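Local coordinates for SusD superfamily protein (Bacteroides fragilis NCTC 9343, PDB 3NQP) that probably binds sugars at the outer membrane for their uptake, at residues Y128-L131 with Y132-Y135; R160-P163 with K164-M167; T284-V287 with G288-S291; L307-Q310 with N311-N314. All blocks are in the same frame, centred on the assembly; numbering follows the deposited sequence. Where two conformers were deposited one is given.

Interaction 1 of 4, residues Y128-L131 with Y132-Y135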
# COMPACT_ATOMS: atom_id res chain seq x y z
N TYR A 128 7.45 -0.43 -12.28
CA TYR A 128 8.89 -0.33 -12.09
C TYR A 128 9.30 0.26 -10.74
O TYR A 128 10.39 -0.01 -10.26
CB TYR A 128 9.56 0.40 -13.26
CG TYR A 128 9.95 -0.56 -14.39
CD1 TYR A 128 10.95 -1.52 -14.22
CD2 TYR A 128 9.30 -0.52 -15.58
CE1 TYR A 128 11.29 -2.42 -15.24
CE2 TYR A 128 9.66 -1.39 -16.63
CZ TYR A 128 10.65 -2.34 -16.46
OH TYR A 128 10.98 -3.19 -17.51
N PHE A 129 8.43 1.07 -10.14
CA PHE A 129 8.71 1.69 -8.83
C PHE A 129 8.59 0.64 -7.71
O PHE A 129 9.39 0.66 -6.76
CB PHE A 129 7.80 2.90 -8.60
CG PHE A 129 8.05 3.64 -7.29
CD1 PHE A 129 9.31 4.02 -6.90
CD2 PHE A 129 6.97 3.98 -6.47
CE1 PHE A 129 9.51 4.72 -5.72
CE2 PHE A 129 7.15 4.67 -5.30
CZ PHE A 129 8.44 5.05 -4.91
N ASP A 130 7.63 -0.28 -7.81
CA ASP A 130 7.62 -1.45 -6.91
C ASP A 130 8.92 -2.26 -7.11
O ASP A 130 9.60 -2.62 -6.11
CB ASP A 130 6.40 -2.33 -7.12
CG ASP A 130 5.17 -1.90 -6.27
OD1 ASP A 130 5.21 -0.85 -5.60
OD2 ASP A 130 4.16 -2.62 -6.31
N LEU A 131 9.29 -2.54 -8.36
CA LEU A 131 10.50 -3.33 -8.61
C LEU A 131 11.74 -2.62 -8.05
O LEU A 131 12.60 -3.24 -7.44
CB LEU A 131 10.67 -3.65 -10.10
CG LEU A 131 9.64 -4.67 -10.66
CD1 LEU A 131 9.81 -4.77 -12.13
CD2 LEU A 131 9.74 -6.07 -10.06
N TYR A 132 11.80 -1.29 -8.20
CA TYR A 132 12.95 -0.52 -7.64
C TYR A 132 13.01 -0.56 -6.12
O TYR A 132 14.07 -0.72 -5.54
CB TYR A 132 12.88 0.93 -8.13
CG TYR A 132 13.84 1.93 -7.57
CD1 TYR A 132 13.61 2.53 -6.35
CD2 TYR A 132 15.03 2.26 -8.26
CE1 TYR A 132 14.46 3.46 -5.83
CE2 TYR A 132 15.91 3.23 -7.76
CZ TYR A 132 15.61 3.83 -6.54
OH TYR A 132 16.44 4.79 -6.00
N ARG A 133 11.86 -0.40 -5.46
CA ARG A 133 11.85 -0.43 -4.00
C ARG A 133 12.12 -1.81 -3.41
O ARG A 133 12.65 -1.94 -2.30
CB ARG A 133 10.53 0.12 -3.49
CG ARG A 133 10.39 1.62 -3.80
CD ARG A 133 9.13 2.21 -3.16
NE ARG A 133 7.95 1.70 -3.80
CZ ARG A 133 6.72 2.04 -3.46
NH1 ARG A 133 6.50 2.94 -2.50
NH2 ARG A 133 5.71 1.51 -4.12
N ILE A 134 11.72 -2.85 -4.13
CA ILE A 134 11.91 -4.22 -3.66
C ILE A 134 13.31 -4.72 -4.02
O ILE A 134 13.96 -5.27 -3.18
CB ILE A 134 10.85 -5.16 -4.28
CG1 ILE A 134 9.46 -4.80 -3.77
CG2 ILE A 134 11.18 -6.69 -4.07
CD1 ILE A 134 9.24 -5.15 -2.30
N TYR A 135 13.75 -4.50 -5.25
CA TYR A 135 14.99 -5.12 -5.76
C TYR A 135 16.12 -4.14 -6.05
O TYR A 135 17.26 -4.59 -6.19
CB TYR A 135 14.70 -5.87 -7.07
CG TYR A 135 13.75 -7.02 -6.91
CD1 TYR A 135 14.16 -8.18 -6.29
CD2 TYR A 135 12.43 -6.94 -7.36
CE1 TYR A 135 13.28 -9.24 -6.10
CE2 TYR A 135 11.55 -7.99 -7.18
CZ TYR A 135 11.97 -9.14 -6.57
OH TYR A 135 11.11 -10.20 -6.39

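Interaction 2 of 4, residues R160-P163 with K164-M167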
# COMPACT_ATOMS: atom_id res chain seq x y z
N ARG A 160 20.34 -7.17 -15.03
CA ARG A 160 19.73 -6.13 -14.23
C ARG A 160 20.37 -4.79 -14.54
O ARG A 160 21.57 -4.67 -14.50
CB ARG A 160 19.89 -6.46 -12.76
CG ARG A 160 19.26 -7.78 -12.39
CD ARG A 160 19.57 -8.24 -10.97
NE ARG A 160 18.98 -7.41 -9.93
CZ ARG A 160 18.79 -7.82 -8.68
NH1 ARG A 160 19.13 -9.03 -8.29
NH2 ARG A 160 18.26 -7.00 -7.79
N SER A 161 19.57 -3.76 -14.84
CA SER A 161 20.09 -2.39 -14.93
C SER A 161 20.30 -1.85 -13.52
O SER A 161 19.73 -2.40 -12.57
CB SER A 161 19.13 -1.48 -15.66
OG SER A 161 19.09 -1.79 -17.03
N THR A 162 21.11 -0.80 -13.37
CA THR A 162 21.36 -0.25 -12.02
C THR A 162 20.12 0.49 -11.46
O THR A 162 19.22 0.91 -12.23
CB THR A 162 22.52 0.73 -12.03
OG1 THR A 162 22.10 1.91 -12.70
CG2 THR A 162 23.85 0.11 -12.71
N PRO A 163 20.06 0.68 -10.12
CA PRO A 163 18.93 1.48 -9.59
C PRO A 163 18.76 2.85 -10.28
O PRO A 163 17.64 3.24 -10.65
CB PRO A 163 19.29 1.67 -8.13
CG PRO A 163 20.03 0.43 -7.79
CD PRO A 163 20.89 0.14 -9.05
N LYS A 164 19.85 3.59 -10.45
CA LYS A 164 19.77 4.87 -11.15
C LYS A 164 19.16 4.74 -12.54
O LYS A 164 18.32 5.57 -12.92
CB LYS A 164 21.13 5.57 -11.25
CG LYS A 164 21.10 6.80 -12.17
CD LYS A 164 20.30 7.96 -11.58
CE LYS A 164 20.69 9.28 -12.28
NZ LYS A 164 19.90 10.47 -11.87
N GLU A 165 19.58 3.73 -13.31
CA GLU A 165 19.03 3.53 -14.66
C GLU A 165 17.53 3.25 -14.59
O GLU A 165 16.78 3.77 -15.41
CB GLU A 165 19.73 2.40 -15.40
CG GLU A 165 21.18 2.74 -15.78
CD GLU A 165 21.94 1.54 -16.32
OE1 GLU A 165 21.84 0.44 -15.79
OE2 GLU A 165 22.67 1.72 -17.28
N VAL A 166 17.11 2.41 -13.63
CA VAL A 166 15.67 2.06 -13.44
C VAL A 166 14.87 3.33 -13.08
O VAL A 166 13.77 3.58 -13.63
CB VAL A 166 15.47 0.96 -12.39
CG1 VAL A 166 14.01 0.73 -12.08
CG2 VAL A 166 16.15 -0.36 -12.87
N MSE A 167 15.41 4.14 -12.17
CA MSE A 167 14.71 5.36 -11.73
C MSE A 167 14.68 6.41 -12.84
O MSE A 167 13.73 7.17 -12.97
CB MSE A 167 15.39 5.98 -10.51
CG MSE A 167 14.59 7.15 -9.90
SE MSE A 167 12.71 6.84 -9.54
CE MSE A 167 12.81 5.67 -8.03

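Interaction 3 of 4, residues T284-V287 with G288-S291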
# COMPACT_ATOMS: atom_id res chain seq x y z
N THR A 284 -9.45 -12.89 9.06
CA THR A 284 -10.64 -13.01 9.93
C THR A 284 -10.60 -14.23 10.87
O THR A 284 -9.77 -14.27 11.81
CB THR A 284 -11.94 -12.94 9.11
OG1 THR A 284 -12.10 -14.08 8.26
CG2 THR A 284 -11.95 -11.64 8.29
N TYR A 285 -11.48 -15.21 10.65
CA TYR A 285 -11.48 -16.44 11.40
C TYR A 285 -12.24 -17.50 10.56
O TYR A 285 -12.98 -17.18 9.60
CB TYR A 285 -12.11 -16.23 12.77
CG TYR A 285 -13.46 -15.57 12.64
CD1 TYR A 285 -13.56 -14.19 12.54
CD2 TYR A 285 -14.62 -16.33 12.57
CE1 TYR A 285 -14.80 -13.56 12.38
CE2 TYR A 285 -15.88 -15.69 12.41
CZ TYR A 285 -15.95 -14.32 12.30
OH TYR A 285 -17.17 -13.69 12.12
N ASN A 286 -12.02 -18.75 10.92
CA ASN A 286 -12.61 -19.90 10.26
C ASN A 286 -13.77 -20.41 11.12
O ASN A 286 -13.55 -21.08 12.11
CB ASN A 286 -11.53 -20.98 10.18
CG ASN A 286 -11.89 -22.14 9.27
OD1 ASN A 286 -13.03 -22.59 9.22
ND2 ASN A 286 -10.90 -22.64 8.53
N VAL A 287 -15.00 -20.17 10.71
CA VAL A 287 -16.16 -20.64 11.51
C VAL A 287 -16.23 -22.17 11.56
O VAL A 287 -16.55 -22.76 12.59
CB VAL A 287 -17.45 -20.06 10.98
CG1 VAL A 287 -18.67 -20.80 11.56
CG2 VAL A 287 -17.52 -18.59 11.37
N GLY A 288 -15.87 -22.81 10.46
CA GLY A 288 -15.86 -24.26 10.36
C GLY A 288 -15.01 -24.98 11.39
O GLY A 288 -15.45 -25.96 12.00
N THR A 289 -13.77 -24.53 11.57
CA THR A 289 -12.79 -25.31 12.31
C THR A 289 -11.94 -24.52 13.31
O THR A 289 -11.17 -25.10 14.06
CB THR A 289 -11.83 -26.01 11.33
OG1 THR A 289 -11.09 -25.03 10.58
CG2 THR A 289 -12.61 -26.94 10.35
N GLY A 290 -12.08 -23.20 13.33
CA GLY A 290 -11.24 -22.36 14.17
C GLY A 290 -11.76 -22.16 15.57
O GLY A 290 -12.89 -22.48 15.86
N SER A 291 -10.94 -21.56 16.41
CA SER A 291 -11.24 -21.46 17.83
C SER A 291 -11.85 -20.11 18.19
O SER A 291 -12.48 -20.00 19.24
CB SER A 291 -9.96 -21.68 18.68
OG SER A 291 -8.93 -20.80 18.23

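Interaction 4 of 4, residues L307-Q310 with N311-N314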
# COMPACT_ATOMS: atom_id res chain seq x y z
N LEU A 307 -18.67 -11.29 12.65
CA LEU A 307 -18.52 -10.48 11.42
C LEU A 307 -19.51 -10.81 10.32
O LEU A 307 -19.59 -10.08 9.34
CB LEU A 307 -17.12 -10.57 10.86
CG LEU A 307 -16.05 -9.96 11.78
CD1 LEU A 307 -14.70 -9.96 11.07
CD2 LEU A 307 -16.39 -8.55 12.32
N ASP A 308 -20.28 -11.89 10.48
CA ASP A 308 -21.13 -12.38 9.40
C ASP A 308 -20.30 -12.68 8.15
O ASP A 308 -20.47 -12.10 7.06
CB ASP A 308 -22.29 -11.42 9.09
CG ASP A 308 -23.42 -12.10 8.30
OD1 ASP A 308 -23.37 -13.32 8.01
OD2 ASP A 308 -24.38 -11.39 7.97
N ILE A 309 -19.41 -13.64 8.32
CA ILE A 309 -18.62 -14.12 7.20
C ILE A 309 -18.89 -15.61 6.92
O ILE A 309 -18.32 -16.16 6.00
CB ILE A 309 -17.12 -13.87 7.43
CG1 ILE A 309 -16.65 -14.65 8.61
CG2 ILE A 309 -16.80 -12.32 7.55
CD1 ILE A 309 -15.09 -14.81 8.80
N GLN A 310 -19.81 -16.23 7.67
CA GLN A 310 -20.11 -17.66 7.52
C GLN A 310 -18.80 -18.44 7.49
O GLN A 310 -17.91 -18.14 8.29
CB GLN A 310 -20.95 -17.90 6.27
CG GLN A 310 -22.15 -16.99 6.10
CD GLN A 310 -21.83 -15.76 5.33
OE1 GLN A 310 -21.20 -15.82 4.26
NE2 GLN A 310 -22.23 -14.59 5.88
N ASN A 311 -18.66 -19.44 6.62
CA ASN A 311 -17.44 -20.20 6.56
C ASN A 311 -16.47 -19.74 5.48
O ASN A 311 -15.69 -20.56 4.99
CB ASN A 311 -17.68 -21.71 6.40
CG ASN A 311 -16.46 -22.52 6.84
OD1 ASN A 311 -15.68 -22.07 7.70
ND2 ASN A 311 -16.27 -23.68 6.22
N THR A 312 -16.46 -18.46 5.17
CA THR A 312 -15.67 -17.93 4.08
C THR A 312 -14.26 -17.52 4.50
O THR A 312 -13.46 -17.12 3.63
CB THR A 312 -16.37 -16.71 3.41
OG1 THR A 312 -16.47 -15.63 4.36
CG2 THR A 312 -17.77 -17.06 2.93
N GLY A 313 -13.97 -17.57 5.81
CA GLY A 313 -12.76 -16.97 6.36
C GLY A 313 -11.71 -17.92 6.89
O GLY A 313 -11.95 -19.12 7.07
N ASN A 314 -10.51 -17.38 7.13
CA ASN A 314 -9.51 -18.01 7.94
C ASN A 314 -8.68 -16.92 8.60
O ASN A 314 -8.94 -15.74 8.39
CB ASN A 314 -8.68 -19.10 7.16
CG ASN A 314 -7.69 -18.52 6.18
OD1 ASN A 314 -7.12 -17.48 6.44
ND2 ASN A 314 -7.39 -19.27 5.08
O HOH W 1 -15.17 -18.29 8.37

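Interaction 1 of 4, residues Y128-L131 with Y132-Y135
From Tyr128 to Tyr135 the chain makes two unbroken turns of helix 110-135, each carbonyl of 128-131 accepting from the amide four residues on. The bond from Tyr132 N to Tyr128 O is 2.8 Å long, and the one from Ile134 N to Asp130 O measures 2.9 Å. Arg133 carries most of the side-chain contact. With CG anti to its carbonyl carbon (chi1 -67°) and a bend at chi3, it turns back along the helix toward Phe129, and its guanidinium lies flat on one face of that ring, the planes 15° apart. The overlap is off-centre: Arg133 CZ sits 3.2 Å from Phe129 CE2, while Arg133 CD covers the same ring as a CH-pi contact. At the guanidinium edge Arg133 NH2 gives a 2.8 Å salt bridge to Asp130 OD1, slightly out of its own plane. Ring and carboxylate together fix the rotation of the charged group, and Trp454 adds a further cation-pi partner. The other oxygen of Asp130, OD2, is bonded to His42 ND1. On another side of the helix Leu131 CD2 rests 3.9 Å from Tyr135 CE2, and Phe89 of helix 89-102 packs on Leu131. All eight residues are buried, in keeping with an inner helix of the TPR-like helical scaffold of SusD proteins, here with an i to i+4 cation-pi stack at its C-terminal end.

Interaction 2 of 4, residues R160-P163 with K164-M167
The flat carboxylate of Glu165 reaches back to Thr162 with OE1, which takes the backbone amide Thr162 N on its anti lone pair, the one turned away from OE2. That bond is 2.8 Å long and nearly straight, at 164°. Ser161 CB also packs against the same oxygen, with Glu165 OE1 3.3 Å away. Glu165 gets there with CG anti to its carbonyl carbon (chi1 -69°) and the chain extended beyond, so that CG and CD run past the hydroxyl of Thr162, Glu165 CG lying 3.3 Å from Thr162 OG1. Thr162 answers in the other direction: its OG1, held between backbone N and carbonyl carbon at chi1 70°, accepts from Glu165 N at 3.2 Å. A second partner of this hydroxyl is Asp221 OD2, and the other oxygen of Asp221 takes Lys164 N, so one acidic side chain ties the N-cap hydroxyl to an amide of the first turn. Behind the cap the helical bonds begin, from Val166 N to Thr162 O at 2.9 Å and from Met167 N (selenomethionine here) to Pro163 O at 2.8 Å. Pro163, whose nitrogen has no hydrogen to give, occupies the first helical position, packed on Tyr132 of helix 110-135. Thr162 as N-cap and Glu165 three residues on exchange side-chain-to-backbone bonds in both directions, which is the capping box that starts helix 163-181.

Interaction 3 of 4, residues T284-V287 with G288-S291
Asn286 turns one face of its amide group to Thr289, whose OG1 sits above that face with Asn286 CG 3.3 Å away. The hydroxyl is just as near the amide nitrogen, but the angle is poor and the meeting is a packing contact. The backbone amide of Thr289 comes over the same face: Thr289 N gives a hydrogen bond to Asn286 OD1, 3.1 Å long, with the donor 63° out of the carbonyl plane and on neither lone pair. A chi1 of -168° swings the Asn286 amide away from its own backbone N and over the start of 288-291. The backbone closes the same bend, Gly290 N bonding to Asn286 O at 2.9 Å. This main-chain bond across five residues defines an alpha turn, and with the side-chain bond to Thr289 it makes an Asx motif; Val287 and Gly288 have near-helical backbone angles inside it, so the loop briefly copies one turn of helix between strand 265-269 and helix 321-325. Thr289 keeps OG1 between its backbone N and carbonyl carbon (chi1 63°), which brings the hydroxyl back over Asn286. Two further contacts hold the bend: Asp61 OD2 accepts from Asn286 N, and Lys293 NZ, a little further along the same loop, bonds to the carbonyls of Val287 and Gly290. Thr289 and Gly288 stand at the surface, whereas Gly290 is buried.

Interaction 4 of 4, residues L307-Q310 with N311-N314
Thr312 and Ile309 meet because chi1 of Thr312, 64°, sets OG1 between the backbone N and the carbonyl carbon, aimed back along the chain at Ile309 O. The hydroxyl donates to Ile309 O in the carbonyl plane, on a lone pair, at a short 2.5 Å. Thr312 N bonds to the same Ile309 O at 3.1 Å, tilted 28° from that plane, so two donors of one residue grip a single carbonyl. The amide bond closes a type II' beta turn, with Gln310 at its first corner, where phi is positive. The side chain of Gln310 runs beside that of Thr312, Gln310 OE1 3.9 Å from Thr312 CG2, while Gln310 NE2 donates to Asp308 OD1 at 2.7 Å from above the carboxylate plane. A water bridges Gln310 O (2.7 Å, donating) and Gly313 N (2.9 Å, accepting), tying the turn to the residue that follows it. Ile309 CD1 packs on Gly313 CA, 4.0 Å away, on the buried side. Around the turn, Asp305 takes the amides of Ile309 and Gln310. The turn belongs to the long connection between strand 265-269 and helix 321-325 and lies against the short strand 371-372: Arg371 N bonds to Gln310 OE1, and Tyr373, just past the strand, reaches Thr312 OG1.

The four contacts form two pairs. Interactions 1 and 2, centres 10 Å apart, belong to consecutive helices of the N-terminal region: Tyr132 CE1 lies 3.5 Å from Met167 CE, and the capped end of helix 163-181 sits near the C-terminal end of helix 110-135. Interactions 3 and 4, centres 8 Å apart, are two turns of one long connection, stitched by a probable hydrogen bond from Gly288 N to Asn311 OD1 at 2.9 Å and another probable one between Tyr285 OH and Leu307 N, also 2.9 Å. Between the pairs there is no touch: interactions 1 and 4 have centres about 34 Å apart on opposite sides of the chain's centre.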